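Local coordinates for kirola (Actinidia deliciosa, PDB 4IGV), which is a kiwifruit allergen of the ripening-related, PR-10-like MLP family, of unproven function but probably able to bind small hydrophobic ligands, as Bet v 1 relatives do, at residues K6-V11 against T115-Y120; V83-V88 against I101-D106. All coordinates share one frame; numbering follows the deposited sequence.

Interaction 1. Residues K6-V11 against T115-Y120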
ATOM      1  N   LYS A   6     -10.377 -11.614   0.059  1.00 24.38           N
ATOM      2  CA  LYS A   6     -10.405 -10.222  -0.326  1.00 22.83           C
ATOM      3  C   LYS A   6     -10.757  -9.408   0.902  1.00 22.26           C
ATOM      4  O   LYS A   6     -11.576  -9.816   1.746  1.00 25.14           O
ATOM      5  CB  LYS A   6     -11.466  -9.992  -1.420  1.00 26.78           C
ATOM      6  CG  LYS A   6     -11.638  -8.542  -1.894  1.00 27.89           C
ATOM      7  CD  LYS A   6     -12.766  -8.494  -2.933  1.00 36.60           C
ATOM      8  CE  LYS A   6     -12.972  -7.126  -3.615  1.00 38.97           C
ATOM      9  NZ  LYS A   6     -14.016  -7.310  -4.705  1.00 48.69           N
ATOM     10  N   MET A   7     -10.163  -8.231   0.982  0.50 20.26           N
ATOM     11  CA  MET A   7     -10.453  -7.312   2.071  0.50 20.16           C
ATOM     12  C   MET A   7     -10.400  -5.903   1.489  0.50 18.75           C
ATOM     13  O   MET A   7      -9.481  -5.572   0.775  0.50 17.85           O
ATOM     14  CB  MET A   7      -9.408  -7.490   3.169  0.50 20.28           C
ATOM     15  CG  MET A   7      -9.621  -6.643   4.405  0.50 21.66           C
ATOM     16  SD  MET A   7      -8.350  -6.910   5.661  0.50 24.29           S
ATOM     17  CE  MET A   7      -8.657  -8.658   6.043  0.50 28.00           C
ATOM     18  N   VAL A   8     -11.393  -5.087   1.824  1.00 19.96           N
ATOM     19  CA  VAL A   8     -11.551  -3.758   1.274  1.00 19.88           C
ATOM     20  C   VAL A   8     -11.858  -2.791   2.424  1.00 19.95           C
ATOM     21  O   VAL A   8     -12.736  -3.024   3.272  1.00 22.74           O
ATOM     22  CB  VAL A   8     -12.706  -3.684   0.258  1.00 21.77           C
ATOM     23  CG1 VAL A   8     -12.869  -2.218  -0.265  1.00 23.59           C
ATOM     24  CG2 VAL A   8     -12.547  -4.712  -0.894  1.00 23.25           C
ATOM     25  N   LYS A   9     -11.171  -1.667   2.428  1.00 17.67           N
ATOM     26  CA  LYS A   9     -11.480  -0.584   3.379  1.00 18.63           C
ATOM     27  C   LYS A   9     -11.317   0.764   2.705  1.00 16.94           C
ATOM     28  O   LYS A   9     -10.285   1.029   2.108  1.00 15.81           O
ATOM     29  CB  LYS A   9     -10.573  -0.604   4.615  1.00 20.89           C
ATOM     30  CG  LYS A   9     -10.982   0.380   5.719  1.00 27.39           C
ATOM     31  CD  LYS A   9     -12.145  -0.154   6.547  1.00 37.30           C
ATOM     32  CE  LYS A   9     -12.178   0.315   8.034  1.00 46.68           C
ATOM     33  NZ  LYS A   9     -12.237   1.784   8.245  1.00 49.74           N
ATOM     34  N   GLN A  10     -12.380   1.587   2.830  1.00 18.42           N
ATOM     35  CA  GLN A  10     -12.412   2.940   2.287  1.00 18.98           C
ATOM     36  C   GLN A  10     -12.396   3.904   3.426  1.00 20.19           C
ATOM     37  O   GLN A  10     -13.210   3.800   4.329  1.00 23.78           O
ATOM     38  CB  GLN A  10     -13.658   3.175   1.466  1.00 21.50           C
ATOM     39  CG  GLN A  10     -13.732   4.566   0.818  1.00 22.64           C
ATOM     40  CD  GLN A  10     -14.901   4.721  -0.139  1.00 32.44           C
ATOM     41  OE1 GLN A  10     -15.958   4.092   0.020  1.00 40.69           O
ATOM     42  NE2 GLN A  10     -14.705   5.539  -1.171  1.00 38.69           N
ATOM     43  N   VAL A  11     -11.496   4.866   3.345  1.00 19.65           N
ATOM     44  CA  VAL A  11     -11.559   5.932   4.284  1.00 22.58           C
ATOM     45  C   VAL A  11     -11.549   7.289   3.633  1.00 19.29           C
ATOM     46  O   VAL A  11     -10.849   7.533   2.627  1.00 18.55           O
ATOM     47  CB  VAL A  11     -10.461   5.860   5.319  1.00 26.04           C
ATOM     48  CG1 VAL A  11     -10.692   4.691   6.269  1.00 29.73           C
ATOM     49  CG2 VAL A  11      -9.147   5.799   4.608  1.00 21.31           C
ATOM     50  N   THR A 115      -9.321   3.983  -1.117  1.00 14.87           N
ATOM     51  CA  THR A 115      -9.773   2.647  -0.919  1.00 14.70           C
ATOM     52  C   THR A 115      -8.599   1.701  -1.050  1.00 13.82           C
ATOM     53  O   THR A 115      -7.878   1.718  -2.062  1.00 14.30           O
ATOM     54  CB  THR A 115     -10.833   2.285  -1.965  1.00 15.71           C
ATOM     55  OG1 THR A 115     -11.953   3.146  -1.770  1.00 17.81           O
ATOM     56  CG2 THR A 115     -11.341   0.833  -1.724  1.00 17.55           C
ATOM     57  N   TRP A 116      -8.438   0.866  -0.037  1.00 12.37           N
ATOM     58  CA  TRP A 116      -7.398  -0.176  -0.004  1.00 13.09           C
ATOM     59  C   TRP A 116      -8.089  -1.527  -0.246  1.00 13.06           C
ATOM     60  O   TRP A 116      -9.074  -1.853   0.449  1.00 14.02           O
ATOM     61  CB  TRP A 116      -6.754  -0.177   1.398  1.00 14.07           C
ATOM     62  CG  TRP A 116      -5.901   1.001   1.662  1.00 12.16           C
ATOM     63  CD1 TRP A 116      -6.284   2.141   2.266  1.00 14.58           C
ATOM     64  CD2 TRP A 116      -4.490   1.115   1.435  1.00 12.63           C
ATOM     65  NE1 TRP A 116      -5.220   3.023   2.343  1.00 14.85           N
ATOM     66  CE2 TRP A 116      -4.099   2.375   1.897  1.00 13.91           C
ATOM     67  CE3 TRP A 116      -3.527   0.245   0.979  1.00 14.36           C
ATOM     68  CZ2 TRP A 116      -2.788   2.819   1.825  1.00 14.89           C
ATOM     69  CZ3 TRP A 116      -2.224   0.674   0.892  1.00 16.70           C
ATOM     70  CH2 TRP A 116      -1.850   1.940   1.370  1.00 15.58           C
ATOM     71  N   THR A 117      -7.614  -2.277  -1.221  1.00 13.41           N
ATOM     72  CA  THR A 117      -8.124  -3.580  -1.510  1.00 14.25           C
ATOM     73  C   THR A 117      -6.993  -4.579  -1.483  1.00 14.27           C
ATOM     74  O   THR A 117      -5.981  -4.378  -2.166  1.00 14.39           O
ATOM     75  CB  THR A 117      -8.863  -3.616  -2.874  1.00 15.48           C
ATOM     76  OG1 THR A 117      -9.915  -2.692  -2.915  1.00 16.34           O
ATOM     77  CG2 THR A 117      -9.428  -5.030  -3.170  1.00 18.04           C
ATOM     78  N   PHE A 118      -7.162  -5.673  -0.758  1.00 14.39           N
ATOM     79  CA  PHE A 118      -6.241  -6.794  -0.776  1.00 14.77           C
ATOM     80  C   PHE A 118      -6.898  -7.966  -1.465  1.00 15.81           C
ATOM     81  O   PHE A 118      -8.045  -8.276  -1.191  1.00 16.33           O
ATOM     82  CB  PHE A 118      -5.875  -7.282   0.617  1.00 14.08           C
ATOM     83  CG  PHE A 118      -5.227  -6.278   1.536  1.00 14.76           C
ATOM     84  CD1 PHE A 118      -4.637  -5.106   1.120  1.00 14.22           C
ATOM     85  CD2 PHE A 118      -5.149  -6.591   2.897  1.00 15.96           C
ATOM     86  CE1 PHE A 118      -4.026  -4.261   2.033  1.00 13.99           C
ATOM     87  CE2 PHE A 118      -4.540  -5.723   3.818  1.00 17.23           C
ATOM     88  CZ  PHE A 118      -3.959  -4.605   3.363  1.00 14.33           C
ATOM     89  N   HIS A 119      -6.167  -8.620  -2.366  1.00 15.86           N
ATOM     90  CA  HIS A 119      -6.594  -9.906  -2.915  1.00 16.84           C
ATOM     91  C   HIS A 119      -5.463 -10.859  -2.601  1.00 17.26           C
ATOM     92  O   HIS A 119      -4.306 -10.611  -2.958  1.00 18.02           O
ATOM     93  CB  HIS A 119      -6.761  -9.847  -4.429  1.00 17.20           C
ATOM     94  CG  HIS A 119      -7.927  -9.043  -4.891  1.00 20.39           C
ATOM     95  ND1 HIS A 119      -9.211  -9.559  -4.886  1.00 31.57           N
ATOM     96  CD2 HIS A 119      -8.021  -7.808  -5.434  1.00 27.64           C
ATOM     97  CE1 HIS A 119     -10.055  -8.633  -5.318  1.00 32.08           C
ATOM     98  NE2 HIS A 119      -9.362  -7.566  -5.663  1.00 28.26           N
ATOM     99  N   TYR A 120      -5.763 -11.968  -1.953  1.00 19.03           N
ATOM    100  CA  TYR A 120      -4.699 -12.845  -1.490  1.00 20.19           C
ATOM    101  C   TYR A 120      -5.134 -14.293  -1.538  1.00 21.30           C
ATOM    102  O   TYR A 120      -6.332 -14.631  -1.607  1.00 22.45           O
ATOM    103  CB  TYR A 120      -4.292 -12.492  -0.034  1.00 20.27           C
ATOM    104  CG  TYR A 120      -5.426 -12.442   0.965  1.00 21.63           C
ATOM    105  CD1 TYR A 120      -5.830 -13.599   1.635  1.00 24.15           C
ATOM    106  CD2 TYR A 120      -6.138 -11.281   1.188  1.00 24.29           C
ATOM    107  CE1 TYR A 120      -6.881 -13.572   2.490  1.00 27.72           C
ATOM    108  CE2 TYR A 120      -7.180 -11.249   2.045  1.00 26.30           C
ATOM    109  CZ  TYR A 120      -7.542 -12.387   2.694  1.00 26.55           C
ATOM    110  OH  TYR A 120      -8.600 -12.453   3.600  1.00 31.73           O
TER

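Interaction 2. Residues V83-V88 against I101-D106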
ATOM      1  N   VAL A  83      -3.408   2.231  -8.329  0.70 11.46           N
ATOM      2  CA  VAL A  83      -2.113   1.561  -8.508  0.70 10.39           C
ATOM      3  C   VAL A  83      -2.199   0.226  -7.799  0.70 11.45           C
ATOM      4  O   VAL A  83      -2.775   0.117  -6.706  0.70 11.40           O
ATOM      5  CB  VAL A  83      -0.939   2.443  -8.101  0.70 11.10           C
ATOM      6  CG1 VAL A  83      -1.091   2.937  -6.672  0.70 12.25           C
ATOM      7  CG2 VAL A  83       0.430   1.681  -8.329  0.70 12.63           C
ATOM      8  N   THR A  84      -1.728  -0.819  -8.479  1.00 10.71           N
ATOM      9  CA  THR A  84      -1.754  -2.178  -7.984  1.00 12.09           C
ATOM     10  C   THR A  84      -0.330  -2.702  -7.776  1.00 11.92           C
ATOM     11  O   THR A  84       0.487  -2.705  -8.699  1.00 12.79           O
ATOM     12  CB  THR A  84      -2.475  -3.127  -8.940  1.00 12.56           C
ATOM     13  OG1 THR A  84      -3.814  -2.651  -9.152  1.00 14.75           O
ATOM     14  CG2 THR A  84      -2.514  -4.555  -8.418  1.00 15.02           C
ATOM     15  N   PHE A  85      -0.070  -3.129  -6.543  1.00 12.35           N
ATOM     16  CA  PHE A  85       1.216  -3.685  -6.116  1.00 12.42           C
ATOM     17  C   PHE A  85       1.081  -5.186  -5.897  1.00 12.84           C
ATOM     18  O   PHE A  85       0.145  -5.658  -5.241  1.00 14.19           O
ATOM     19  CB  PHE A  85       1.610  -3.074  -4.801  1.00 12.44           C
ATOM     20  CG  PHE A  85       1.803  -1.582  -4.834  1.00 12.51           C
ATOM     21  CD1 PHE A  85       3.015  -1.022  -5.196  1.00 13.72           C
ATOM     22  CD2 PHE A  85       0.772  -0.751  -4.500  1.00 15.22           C
ATOM     23  CE1 PHE A  85       3.170   0.400  -5.233  1.00 15.51           C
ATOM     24  CE2 PHE A  85       0.912   0.659  -4.523  1.00 16.01           C
ATOM     25  CZ  PHE A  85       2.111   1.220  -4.897  1.00 15.40           C
ATOM     26  N   LYS A  86       1.942  -5.968  -6.542  1.00 13.16           N
ATOM     27  CA  LYS A  86       2.015  -7.414  -6.328  1.00 13.49           C
ATOM     28  C   LYS A  86       3.219  -7.709  -5.430  1.00 14.19           C
ATOM     29  O   LYS A  86       4.323  -7.373  -5.805  1.00 14.85           O
ATOM     30  CB  LYS A  86       2.140  -8.186  -7.650  1.00 15.11           C
ATOM     31  CG  LYS A  86       2.403  -9.665  -7.460  1.00 18.52           C
ATOM     32  CD  LYS A  86       2.536 -10.350  -8.823  1.00 25.89           C
ATOM     33  CE  LYS A  86       2.992 -11.745  -8.679  1.00 32.29           C
ATOM     34  NZ  LYS A  86       3.189 -12.237 -10.073  1.00 35.97           N
ATOM     35  N   ILE A  87       3.016  -8.369  -4.308  1.00 14.63           N
ATOM     36  CA  ILE A  87       4.112  -8.753  -3.431  1.00 15.87           C
ATOM     37  C   ILE A  87       4.754 -10.001  -3.969  1.00 17.41           C
ATOM     38  O   ILE A  87       4.065 -10.997  -4.213  1.00 20.31           O
ATOM     39  CB  ILE A  87       3.658  -8.953  -1.952  1.00 17.17           C
ATOM     40  CG1 ILE A  87       2.901  -7.718  -1.448  1.00 19.01           C
ATOM     41  CG2 ILE A  87       4.910  -9.339  -1.078  1.00 20.77           C
ATOM     42  CD1 ILE A  87       2.257  -7.860  -0.059  1.00 24.17           C
ATOM     43  N   VAL A  88       6.056  -9.963  -4.215  1.00 17.09           N
ATOM     44  CA  VAL A  88       6.735 -11.112  -4.841  1.00 18.58           C
ATOM     45  C   VAL A  88       7.692 -11.786  -3.916  1.00 18.79           C
ATOM     46  O   VAL A  88       7.923 -13.004  -4.048  1.00 21.68           O
ATOM     47  CB  VAL A  88       7.392 -10.764  -6.163  1.00 20.17           C
ATOM     48  CG1 VAL A  88       6.271 -10.308  -7.173  1.00 21.14           C
ATOM     49  CG2 VAL A  88       8.485  -9.767  -6.075  1.00 20.46           C
ATOM     50  N   ILE A 101      -2.116  -5.678  -3.527  1.00 14.15           N
ATOM     51  CA  ILE A 101      -2.673  -4.532  -2.833  1.00 13.33           C
ATOM     52  C   ILE A 101      -2.990  -3.467  -3.866  1.00 13.10           C
ATOM     53  O   ILE A 101      -2.151  -3.063  -4.640  1.00 13.70           O
ATOM     54  CB  ILE A 101      -1.673  -3.936  -1.823  1.00 14.04           C
ATOM     55  CG1 ILE A 101      -1.378  -4.983  -0.735  1.00 15.53           C
ATOM     56  CG2 ILE A 101      -2.228  -2.621  -1.171  1.00 14.41           C
ATOM     57  CD1 ILE A 101      -0.323  -4.521   0.295  1.00 17.95           C
ATOM     58  N   ILE A 102      -4.234  -3.046  -3.893  1.00 12.56           N
ATOM     59  CA  ILE A 102      -4.706  -1.980  -4.790  1.00 13.26           C
ATOM     60  C   ILE A 102      -5.023  -0.769  -3.969  1.00 13.53           C
ATOM     61  O   ILE A 102      -5.759  -0.856  -2.962  1.00 14.11           O
ATOM     62  CB  ILE A 102      -5.960  -2.401  -5.568  1.00 13.63           C
ATOM     63  CG1 ILE A 102      -5.799  -3.743  -6.241  1.00 16.73           C
ATOM     64  CG2 ILE A 102      -6.308  -1.329  -6.589  1.00 15.56           C
ATOM     65  CD1 ILE A 102      -7.154  -4.268  -6.806  1.00 19.38           C
ATOM     66  N   VAL A 103      -4.452   0.360  -4.347  0.50 12.30           N
ATOM     67  CA  VAL A 103      -4.748   1.664  -3.724  0.50 12.25           C
ATOM     68  C   VAL A 103      -5.479   2.480  -4.789  0.50 12.20           C
ATOM     69  O   VAL A 103      -5.005   2.636  -5.888  0.50 12.33           O
ATOM     70  CB  VAL A 103      -3.469   2.449  -3.315  0.50 12.73           C
ATOM     71  CG1 VAL A 103      -3.885   3.647  -2.431  0.50 11.73           C
ATOM     72  CG2 VAL A 103      -2.465   1.578  -2.600  0.50 15.64           C
ATOM     73  N   GLN A 104      -6.660   2.976  -4.461  1.00 12.34           N
ATOM     74  CA  GLN A 104      -7.439   3.757  -5.412  1.00 12.86           C
ATOM     75  C   GLN A 104      -8.004   4.995  -4.741  1.00 14.09           C
ATOM     76  O   GLN A 104      -8.631   4.890  -3.688  1.00 14.96           O
ATOM     77  CB  GLN A 104      -8.589   2.882  -5.972  1.00 15.31           C
ATOM     78  CG  GLN A 104      -9.294   3.526  -7.095  1.00 17.12           C
ATOM     79  CD  GLN A 104     -10.508   4.306  -6.678  1.00 22.25           C
ATOM     80  OE1 GLN A 104     -11.289   3.854  -5.814  1.00 24.68           O
ATOM     81  NE2 GLN A 104     -10.705   5.477  -7.290  1.00 20.39           N
ATOM     82  N   VAL A 105      -7.787   6.140  -5.337  1.00 13.21           N
ATOM     83  CA  VAL A 105      -8.105   7.444  -4.740  1.00 13.35           C
ATOM     84  C   VAL A 105      -9.254   8.086  -5.506  1.00 15.57           C
ATOM     85  O   VAL A 105      -9.198   8.232  -6.718  1.00 17.02           O
ATOM     86  CB  VAL A 105      -6.869   8.385  -4.756  1.00 14.04           C
ATOM     87  CG1 VAL A 105      -7.233   9.699  -3.983  1.00 16.55           C
ATOM     88  CG2 VAL A 105      -5.665   7.667  -4.123  1.00 14.66           C
ATOM     89  N   ASP A 106     -10.317   8.449  -4.797  1.00 17.45           N
ATOM     90  CA  ASP A 106     -11.409   9.178  -5.374  1.00 21.72           C
ATOM     91  C   ASP A 106     -11.237  10.638  -5.090  1.00 25.38           C
ATOM     92  O   ASP A 106     -11.194  11.035  -3.917  1.00 24.26           O
ATOM     93  CB  ASP A 106     -12.702   8.750  -4.741  1.00 23.90           C
ATOM     94  CG  ASP A 106     -13.151   7.424  -5.188  1.00 27.98           C
ATOM     95  OD1 ASP A 106     -12.848   7.012  -6.341  1.00 36.55           O
ATOM     96  OD2 ASP A 106     -13.883   6.780  -4.385  1.00 36.27           O
TER

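Interaction 1. Residues K6-V11 against T115-Y120
Lys6-Val11 and Thr115-Tyr120 run antiparallel, the axes of the two short segments approaching to 4.6 Å at 173°, and Met7 with Phe118 and Lys9 with Trp116 form two hydrogen-bonded pairs, each closed by two N-H···O=C bonds. The straightest joins Trp116 N to Lys9 O (2.8 Å, 176° at the hydrogen). Between them, in the non-hydrogen-bonded pair Val8-Thr117, Val8 CA lies 3.2 Å from Trp116 O, so that oxygen receives a CA-H contact as well as the Lys9 N-H.

The alternation sorts the side chains onto two faces. On the face of Lys6, Val8 and Gln10, the polar ends of Lys6, Gln10 and the threonines suit the water-facing side, while branching at CB in Val8, Thr115 and Thr117 suits the extended strand. Val8 CG1 meets Thr115 CG2 at 3.7 Å, and its CG2 rests beside the methyl and hydroxyl of Thr117. Lys6, extended throughout with CG anti to the backbone N (chi1 178°), lies alongside His119, CD coming 3.6 Å from CE1. The CG of Gln10 passes 3.4 Å from Thr115 OG1, while its NE2 goes on to Ser113.

The other face carries Met7, Trp116 and Phe118, and also Lys9, whose chain turns away from the opposite strand. In the modelled conformer, one of two, Met7 SD makes an oblique Met-aromatic contact with Phe118, 5.2 Å from the ring centroid. The Tyr120 ring reaches across to the backbone of Lys6, CE2 standing 3.8 Å from Lys6 N, and its hydroxyl is held by Glu129.

In the Bet v 1-like fold this pair joins edge strand 4-12 to strand 112-122, which bonds on its far side to strand 96-107. Helix 131-145 packs over the apolar face, touching Met7 and Trp116, whose NE1 bonds to Thr141.

Interaction 2. Residues V83-V88 against I101-D106
Phe85 and Val103 meet diagonally between strands 83-88 and 101-106, an antiparallel pair in a beta hairpin whose short axes lie 4.7 Å apart. Four backbone bonds join the hydrogen-bonded pairs Val83-Val103 and Phe85-Ile101, the straightest from Phe85 N to Ile101 O (2.8 Å, 177° at the hydrogen).

On the face of Val83, Phe85, Ile101 and Val103, a flat ring is set among branched aliphatics. Phe85 CG lies anti to its carbonyl carbon (chi1 -62°), and the ring presents its edge to the neighbouring strand: CE2 meets Val103 CG2 at 4.0 Å, and CD2 sits 3.7 Å from Ile101 O. Both partners therefore lie near the ring plane. Val83 stands beside Val103, pointing the same way, and its CG1, 4.1 Å from Val103 CB, closes in next to the ring edge. These valine contacts are those of the modelled conformers, each side chain also having a second one. Farther along, the CD1 methyls of Ile87 and Ile101 touch at 4.2 Å.

The reverse face bears the non-hydrogen-bonded pair Thr84-Ile102, side by side. The Thr84 hydroxyl nestles into the fork of the isoleucine, OG1 being 3.7 Å from CG1 and only slightly farther from CG2, while the threonine methyl also leans on CG1.

Beta-branched residues suit this extended backbone, and the short branched side chains of Val83 and Val103 fit against the ring edge. Across the strands the polar bonding is all main chain: the N-H and C=O groups of the two bonded pairs are satisfied by each other, and apart from the Thr84 hydroxyl the side chains that meet are hydrocarbon.

Interactions 1 and 2 belong to one antiparallel sheet, whose neighbouring strands 96-107 and 112-122 join them: Thr117 O and Ile102 N, and Thr115 N and Gln104 O, are probably hydrogen-bonded. Interaction 2, nested along the chain inside the loop closed by interaction 1, is the more buried, and its side chains are mostly aliphatic, with one phenyl ring and the Thr84 hydroxyl. Interaction 1 lies at the sheet's edge and is two-sided, with Lys6, Val8, Gln10, histidine and threonines on one face and aromatics, methionine and Lys9 on the other. In the modelled Val103 conformer Trp116 CZ3 packs 3.6 Å from Val103 CG2, so the apolar sides of the two contacts adjoin there.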